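Local coordinates for sporozoite surface protein 2 (Plasmodium vivax, PDB 4HQO) that probably acts as the surface receptor for gliding motility of malaria sporozoites, through adhesive von Willebrand factor A and thrombospondin type 1 domains, at residues V14-V19 with K124-V129; L47-S52 with I81-A86; E111-L116 with N148-R153. The protein carries 4 engineered substitutions. All coordinates share one frame; numbering follows the deposited sequence.

All three interactions lie in or beside the von Willebrand factor A domain, a central sheet with helices on both faces. Interaction 1 joins the linker from the extensible ribbon, at the start of strand 19-26, to the start of the parallel strand 126-133. It is partly buried and is held by one backbone hydrogen bond, two bridging waters and packing of V19 on I126. Interactions 2 and 3 each pair two helices. Interaction 2 is mostly buried and puts one lysine onto backbone carbonyls at the end of helix 33-49. Interaction 3 is half surface, with leucine packing inside and a glutamine–arginine bond outside. Interactions 1 and 3 touch, because V112 packs on V129 and L116 on Q127. Interaction 2 stands apart from both.

Interaction 1. Residues V14-V19 with K124-V129; sequences VCNEQV and KAIQLV. Engineered in segment 14-19: Q18 (natural residue Ser).
Q18 and A125 meet side by side, CB to CB at 3.7 Å. Next to this pair the N of I126 donates to the O of Q18 at 3.0 Å. Q18 is an engineered residue. Its CG lies beside the backbone N (chi1 -59°) and the chain beyond is extended, which carries OE1 over to K124. A water there donates to OE1 of Q18 at 2.8 Å and accepts from the N of K124. A second water donates to the O atoms of both Q18 and K124. This is the start of a parallel pairing in the central sheet of the von Willebrand factor A fold, where V19 faces I126. Their side chains share one face of the sheet, and CG2 of V19 lies 4.2 Å from CD1 of I126. I203 of helix 192-203 also covers V19. The extended end of I126 (chi2 166°) brings CD1 to 3.8 Å from ND2 of N16. The N16 amide is held by the residues just after helix 192-203: OD1 accepts from the N of V206 and ND2 donates to the O of A204. C15 beside it forms a disulfide with C207, tying the two ribbon strands together.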
# COMPACT_ATOMS: atom_id res chain seq x y z
N VAL A 14 -13.75 -4.86 7.53
CA VAL A 14 -12.49 -4.20 7.21
C VAL A 14 -11.40 -5.23 6.98
O VAL A 14 -11.07 -6.01 7.88
CB VAL A 14 -12.06 -3.24 8.34
CG1 VAL A 14 -10.67 -2.69 8.08
CG2 VAL A 14 -13.06 -2.11 8.48
N CYS A 15 -10.85 -5.24 5.78
CA CYS A 15 -9.75 -6.13 5.44
C CYS A 15 -8.53 -5.32 5.05
O CYS A 15 -8.61 -4.10 4.86
CB CYS A 15 -10.13 -7.07 4.29
SG CYS A 15 -11.61 -8.09 4.54
N ASN A 16 -7.40 -6.00 4.94
CA ASN A 16 -6.17 -5.37 4.53
C ASN A 16 -5.80 -5.86 3.13
O ASN A 16 -4.66 -6.26 2.89
CB ASN A 16 -5.06 -5.71 5.52
CG ASN A 16 -4.82 -7.20 5.63
OD1 ASN A 16 -5.65 -8.01 5.20
ND2 ASN A 16 -3.68 -7.58 6.20
N GLU A 17 -6.77 -5.85 2.23
CA GLU A 17 -6.57 -6.44 0.91
C GLU A 17 -5.72 -5.56 -0.01
O GLU A 17 -5.09 -6.04 -0.94
CB GLU A 17 -7.91 -6.78 0.25
CG GLU A 17 -8.68 -5.59 -0.31
CD GLU A 17 -9.41 -4.79 0.75
OE1 GLU A 17 -9.34 -5.16 1.95
OE2 GLU A 17 -10.06 -3.78 0.40
N GLN A 18 -5.69 -4.26 0.27
CA GLN A 18 -4.89 -3.33 -0.52
C GLN A 18 -3.42 -3.42 -0.10
O GLN A 18 -3.10 -3.28 1.08
CB GLN A 18 -5.40 -1.90 -0.37
CG GLN A 18 -6.85 -1.73 -0.79
CD GLN A 18 -7.27 -0.27 -0.87
OE1 GLN A 18 -6.49 0.63 -0.57
NE2 GLN A 18 -8.51 -0.04 -1.27
N VAL A 19 -2.55 -3.68 -1.07
CA VAL A 19 -1.11 -3.71 -0.86
C VAL A 19 -0.44 -2.92 -1.98
O VAL A 19 -0.67 -3.20 -3.16
CB VAL A 19 -0.54 -5.15 -0.88
CG1 VAL A 19 0.98 -5.14 -0.66
CG2 VAL A 19 -1.22 -6.02 0.17
N LYS A 124 -5.05 3.39 2.66
CA LYS A 124 -5.36 2.21 3.46
C LYS A 124 -4.52 0.99 3.11
O LYS A 124 -4.70 -0.08 3.68
CB LYS A 124 -6.85 1.86 3.31
CG LYS A 124 -7.78 2.90 3.93
CD LYS A 124 -9.24 2.54 3.67
CE LYS A 124 -10.18 3.49 4.40
NZ LYS A 124 -11.61 3.15 4.15
N ALA A 125 -3.60 1.16 2.16
CA ALA A 125 -2.83 0.02 1.68
C ALA A 125 -1.60 -0.26 2.53
O ALA A 125 -0.92 0.66 2.98
CB ALA A 125 -2.44 0.22 0.21
N ILE A 126 -1.32 -1.55 2.73
CA ILE A 126 -0.03 -1.99 3.24
C ILE A 126 1.06 -1.51 2.28
O ILE A 126 0.93 -1.67 1.08
CB ILE A 126 0.02 -3.52 3.30
CG1 ILE A 126 -0.89 -4.04 4.41
CG2 ILE A 126 1.42 -4.01 3.51
CD1 ILE A 126 -1.15 -5.52 4.31
N GLN A 127 2.12 -0.91 2.82
CA GLN A 127 3.23 -0.42 2.02
C GLN A 127 4.37 -1.43 2.14
O GLN A 127 4.96 -1.58 3.20
CB GLN A 127 3.68 0.96 2.52
CG GLN A 127 2.59 2.03 2.45
CD GLN A 127 2.08 2.23 1.03
OE1 GLN A 127 2.85 2.49 0.11
NE2 GLN A 127 0.77 2.09 0.84
N LEU A 128 4.67 -2.14 1.05
CA LEU A 128 5.67 -3.21 1.11
C LEU A 128 6.76 -2.99 0.07
O LEU A 128 6.49 -2.96 -1.13
CB LEU A 128 5.03 -4.59 0.91
CG LEU A 128 6.02 -5.74 0.71
CD1 LEU A 128 6.93 -5.99 1.94
CD2 LEU A 128 5.30 -7.02 0.32
N VAL A 129 7.99 -2.84 0.53
CA VAL A 129 9.11 -2.74 -0.40
C VAL A 129 9.83 -4.07 -0.49
O VAL A 129 10.22 -4.65 0.53
CB VAL A 129 10.14 -1.67 0.02
CG1 VAL A 129 11.32 -1.69 -0.95
CG2 VAL A 129 9.49 -0.29 0.05
O HOH W 1 -6.86 3.28 0.32
O HOH W 2 -4.62 -2.72 3.54

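Interaction 2. Residues L47-S52 with I81-A86; sequences LINSLS and IDKRQA
K83 reaches across to the end of helix 33-49 and places its ammonium group on backbone oxygens. NZ donates to the O of N49 at 2.9 Å, coming from above the carbonyl plane. A second bond, to the O of L51 at 3.4 Å, is weak. The aliphatic part of the lysine also touches carbonyls: CD is 3.3 Å from the O of L51 and 3.4 Å from the O of I48. CG of K83 is anti to the backbone N (chi1 -171°), then the chain bends at chi2 and chi3, which turns NZ to the O atoms of N49 and L51. The positive charge probably suits the carbonyl end of a helix. Beside the lysine, one turn along helix 83-96, CB of A86 meets CG2 of I48 at 4.0 Å. Backbone bonds from S50 to L47 and from L51 to I48 hold the turn carrying the carbonyls. D82 is the N-cap of helix 83-96, and its OD2 takes NE of R84 in a salt bridge. The two helices pack together on one face of the von Willebrand factor A sheet: I48 also touches L87, V90 and L23 of strand 19-26, and A86 rests on L60 of strand 58-65.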
# COMPACT_ATOMS: atom_id res chain seq x y z
N LEU A 47 8.28 -14.75 -8.31
CA LEU A 47 7.74 -13.80 -7.36
C LEU A 47 6.45 -13.19 -7.87
O LEU A 47 5.41 -13.27 -7.22
CB LEU A 47 8.77 -12.69 -7.10
CG LEU A 47 8.52 -11.66 -6.02
CD1 LEU A 47 8.22 -12.34 -4.70
CD2 LEU A 47 9.75 -10.78 -5.90
N ILE A 48 6.52 -12.59 -9.06
CA ILE A 48 5.38 -11.89 -9.63
C ILE A 48 4.23 -12.83 -9.96
O ILE A 48 3.06 -12.49 -9.79
CB ILE A 48 5.80 -11.05 -10.84
CG1 ILE A 48 6.54 -9.80 -10.36
CG2 ILE A 48 4.58 -10.67 -11.69
CD1 ILE A 48 7.35 -9.07 -11.44
N ASN A 49 4.57 -14.04 -10.41
CA ASN A 49 3.57 -15.06 -10.67
C ASN A 49 2.81 -15.47 -9.41
O ASN A 49 1.72 -16.02 -9.50
CB ASN A 49 4.21 -16.30 -11.30
CG ASN A 49 3.27 -17.03 -12.21
OD1 ASN A 49 2.65 -16.43 -13.09
ND2 ASN A 49 3.13 -18.33 -12.00
N SER A 50 3.38 -15.20 -8.24
CA SER A 50 2.75 -15.59 -6.99
C SER A 50 1.85 -14.49 -6.46
O SER A 50 1.12 -14.69 -5.50
CB SER A 50 3.82 -15.89 -5.93
OG SER A 50 4.38 -14.68 -5.43
N LEU A 51 1.92 -13.31 -7.07
CA LEU A 51 1.18 -12.15 -6.56
C LEU A 51 -0.19 -12.04 -7.20
O LEU A 51 -0.32 -12.01 -8.42
CB LEU A 51 1.94 -10.87 -6.84
CG LEU A 51 3.32 -10.71 -6.23
CD1 LEU A 51 3.92 -9.41 -6.72
CD2 LEU A 51 3.19 -10.73 -4.72
N SER A 52 -1.22 -11.95 -6.36
CA SER A 52 -2.57 -11.74 -6.86
C SER A 52 -2.81 -10.25 -7.14
O SER A 52 -3.42 -9.55 -6.33
CB SER A 52 -3.59 -12.27 -5.85
OG SER A 52 -4.91 -12.21 -6.38
N ILE A 81 -1.50 -3.77 -12.22
CA ILE A 81 -2.61 -4.50 -11.64
C ILE A 81 -2.96 -5.77 -12.41
O ILE A 81 -3.86 -6.51 -12.01
CB ILE A 81 -3.89 -3.62 -11.56
CG1 ILE A 81 -4.41 -3.32 -12.96
CG2 ILE A 81 -3.61 -2.33 -10.80
CD1 ILE A 81 -5.81 -2.74 -12.98
N ASP A 82 -2.27 -6.02 -13.52
CA ASP A 82 -2.56 -7.19 -14.36
C ASP A 82 -1.32 -8.06 -14.44
O ASP A 82 -0.32 -7.66 -15.01
CB ASP A 82 -2.99 -6.77 -15.76
CG ASP A 82 -3.42 -7.95 -16.63
OD1 ASP A 82 -3.59 -9.06 -16.08
OD2 ASP A 82 -3.60 -7.77 -17.86
N LYS A 83 -1.40 -9.25 -13.86
CA LYS A 83 -0.26 -10.17 -13.78
C LYS A 83 0.45 -10.43 -15.12
O LYS A 83 1.67 -10.31 -15.20
CB LYS A 83 -0.71 -11.50 -13.18
CG LYS A 83 0.43 -12.43 -12.87
CD LYS A 83 0.23 -13.04 -11.51
CE LYS A 83 -0.54 -14.32 -11.61
NZ LYS A 83 -0.84 -14.87 -10.27
N ARG A 84 -0.30 -10.79 -16.15
CA ARG A 84 0.30 -11.04 -17.47
C ARG A 84 1.14 -9.84 -17.98
O ARG A 84 2.22 -10.02 -18.54
CB ARG A 84 -0.77 -11.46 -18.49
CG ARG A 84 -1.86 -10.41 -18.74
CD ARG A 84 -3.09 -10.99 -19.43
NE ARG A 84 -4.02 -9.94 -19.86
CZ ARG A 84 -4.93 -10.10 -20.81
NH1 ARG A 84 -5.73 -9.10 -21.16
NH2 ARG A 84 -5.04 -11.26 -21.44
N GLN A 85 0.68 -8.62 -17.73
CA GLN A 85 1.36 -7.43 -18.21
C GLN A 85 2.65 -7.14 -17.43
O GLN A 85 3.66 -6.72 -18.00
CB GLN A 85 0.42 -6.23 -18.18
CG GLN A 85 -0.72 -6.35 -19.19
CD GLN A 85 -1.54 -5.07 -19.29
OE1 GLN A 85 -1.01 -3.99 -19.53
NE2 GLN A 85 -2.85 -5.18 -19.08
N ALA A 86 2.63 -7.40 -16.12
CA ALA A 86 3.84 -7.26 -15.32
C ALA A 86 4.88 -8.28 -15.77
O ALA A 86 6.07 -7.98 -15.86
CB ALA A 86 3.51 -7.43 -13.84

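Interaction 3. Residues E111-L116 with N148-R153; sequences EVQKHL and NKLKQR
V112 is the first residue of helix 105-117 here to touch helix 140-152. Its CG1 lies 3.8 Å from CD2 of L150, and the two side chains cross at about a right angle. Q113 follows, and its end turns to the other segment. Its chain bends at chi2 (-86°), which brings the amide over to the other helix. OE1 accepts from NH1 of R153 at 2.8 Å, with the donor above the carbonyl plane, and also lies 3.6 Å from CD2 of L150. The amide and guanidinium planes are 78° apart. NE2 of Q113 lies against the aliphatic part of K149, 3.6 Å from CB, while the lysine's far end leads away. One turn on, L116 meets both L150 and R153. Its CB sits over one face of the R153 guanidinium, 3.6 Å from NH2 and offset toward the rim. Its CD1 is 4.1 Å from CD2 of L150. A bend at chi3 turns the R153 group across L116 and toward Q113. NH1 also donates to OD1 of N117, so two side-chain oxygens of helix 105-117 help fix the arginine. The axes of the two helical segments come within 10.5 Å and cross at 31°, running in roughly the same direction. Helix 105-117 leads into strand 126-133 of the Rossmann-like domain, and helix 140-152 follows it. On the sheet side V112 packs on V129 and L116 on Q127, both of that strand.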
# COMPACT_ATOMS: atom_id res chain seq x y z
N GLU A 111 12.51 6.87 -4.32
CA GLU A 111 11.29 6.90 -5.12
C GLU A 111 10.09 6.49 -4.26
O GLU A 111 9.01 7.08 -4.37
CB GLU A 111 11.41 6.00 -6.35
CG GLU A 111 12.52 6.39 -7.32
CD GLU A 111 12.23 7.66 -8.12
OE1 GLU A 111 12.98 7.93 -9.08
OE2 GLU A 111 11.27 8.39 -7.81
N VAL A 112 10.29 5.52 -3.39
CA VAL A 112 9.22 5.11 -2.48
C VAL A 112 8.86 6.23 -1.53
O VAL A 112 7.67 6.47 -1.30
CB VAL A 112 9.58 3.84 -1.68
CG1 VAL A 112 8.36 3.37 -0.88
CG2 VAL A 112 10.03 2.75 -2.63
N GLN A 113 9.87 6.91 -0.99
CA GLN A 113 9.65 8.07 -0.13
C GLN A 113 8.78 9.09 -0.83
O GLN A 113 7.84 9.63 -0.25
CB GLN A 113 10.98 8.75 0.21
CG GLN A 113 11.77 8.06 1.26
CD GLN A 113 11.35 8.49 2.64
OE1 GLN A 113 10.23 8.22 3.08
NE2 GLN A 113 12.24 9.17 3.34
N LYS A 114 9.13 9.36 -2.08
CA LYS A 114 8.42 10.34 -2.90
C LYS A 114 6.93 9.97 -3.06
O LYS A 114 6.06 10.84 -3.09
CB LYS A 114 9.10 10.43 -4.26
CG LYS A 114 8.92 11.74 -5.00
CD LYS A 114 9.77 11.72 -6.28
CE LYS A 114 11.23 11.35 -5.97
NZ LYS A 114 12.09 11.27 -7.19
N HIS A 115 6.64 8.67 -3.18
CA HIS A 115 5.25 8.22 -3.27
C HIS A 115 4.48 8.62 -2.02
O HIS A 115 3.39 9.20 -2.11
CB HIS A 115 5.17 6.70 -3.45
CG HIS A 115 5.30 6.25 -4.87
ND1 HIS A 115 6.50 6.27 -5.55
CD2 HIS A 115 4.38 5.75 -5.73
CE1 HIS A 115 6.31 5.81 -6.78
NE2 HIS A 115 5.03 5.49 -6.91
N LEU A 116 5.06 8.32 -0.86
CA LEU A 116 4.43 8.65 0.41
C LEU A 116 4.31 10.15 0.56
O LEU A 116 3.28 10.65 1.01
CB LEU A 116 5.22 8.06 1.58
CG LEU A 116 5.54 6.57 1.47
CD1 LEU A 116 6.31 6.13 2.69
CD2 LEU A 116 4.28 5.75 1.29
N ASN A 148 15.73 3.20 6.75
CA ASN A 148 15.30 3.46 8.11
C ASN A 148 14.16 4.47 8.17
O ASN A 148 13.23 4.30 8.94
CB ASN A 148 16.49 3.90 8.97
CG ASN A 148 17.28 2.73 9.51
OD1 ASN A 148 16.79 1.61 9.57
ND2 ASN A 148 18.52 3.00 9.91
N LYS A 149 14.23 5.52 7.35
CA LYS A 149 13.16 6.50 7.29
C LYS A 149 11.86 5.86 6.79
O LYS A 149 10.78 6.19 7.27
CB LYS A 149 13.54 7.67 6.38
CG LYS A 149 14.57 8.61 6.98
CD LYS A 149 14.91 9.73 6.02
CE LYS A 149 15.88 10.72 6.65
NZ LYS A 149 16.28 11.78 5.68
N LEU A 150 11.97 4.96 5.83
CA LEU A 150 10.80 4.26 5.32
C LEU A 150 10.11 3.43 6.42
O LEU A 150 8.89 3.49 6.60
CB LEU A 150 11.19 3.39 4.13
CG LEU A 150 11.43 4.16 2.82
CD1 LEU A 150 12.11 3.28 1.80
CD2 LEU A 150 10.13 4.69 2.24
N LYS A 151 10.91 2.68 7.17
CA LYS A 151 10.41 1.85 8.26
C LYS A 151 9.71 2.68 9.32
O LYS A 151 8.70 2.25 9.88
CB LYS A 151 11.55 1.04 8.87
CG LYS A 151 12.20 0.08 7.86
CD LYS A 151 13.25 -0.79 8.53
CE LYS A 151 14.04 -1.63 7.53
NZ LYS A 151 14.99 -2.54 8.23
N GLN A 152 10.24 3.88 9.58
CA GLN A 152 9.66 4.78 10.57
C GLN A 152 8.29 5.29 10.14
O GLN A 152 7.51 5.77 10.96
CB GLN A 152 10.58 5.98 10.83
CG GLN A 152 11.68 5.72 11.85
CD GLN A 152 12.67 6.87 11.96
OE1 GLN A 152 12.66 7.80 11.14
NE2 GLN A 152 13.53 6.82 12.97
N ARG A 153 8.00 5.19 8.85
CA ARG A 153 6.70 5.60 8.32
C ARG A 153 5.81 4.39 8.09
O ARG A 153 4.93 4.44 7.24
CB ARG A 153 6.87 6.34 7.00
CG ARG A 153 7.85 7.48 7.02
CD ARG A 153 8.04 8.03 5.62
NE ARG A 153 6.95 8.93 5.26
CZ ARG A 153 7.02 9.84 4.30
NH1 ARG A 153 8.14 9.97 3.59
NH2 ARG A 153 5.98 10.62 4.05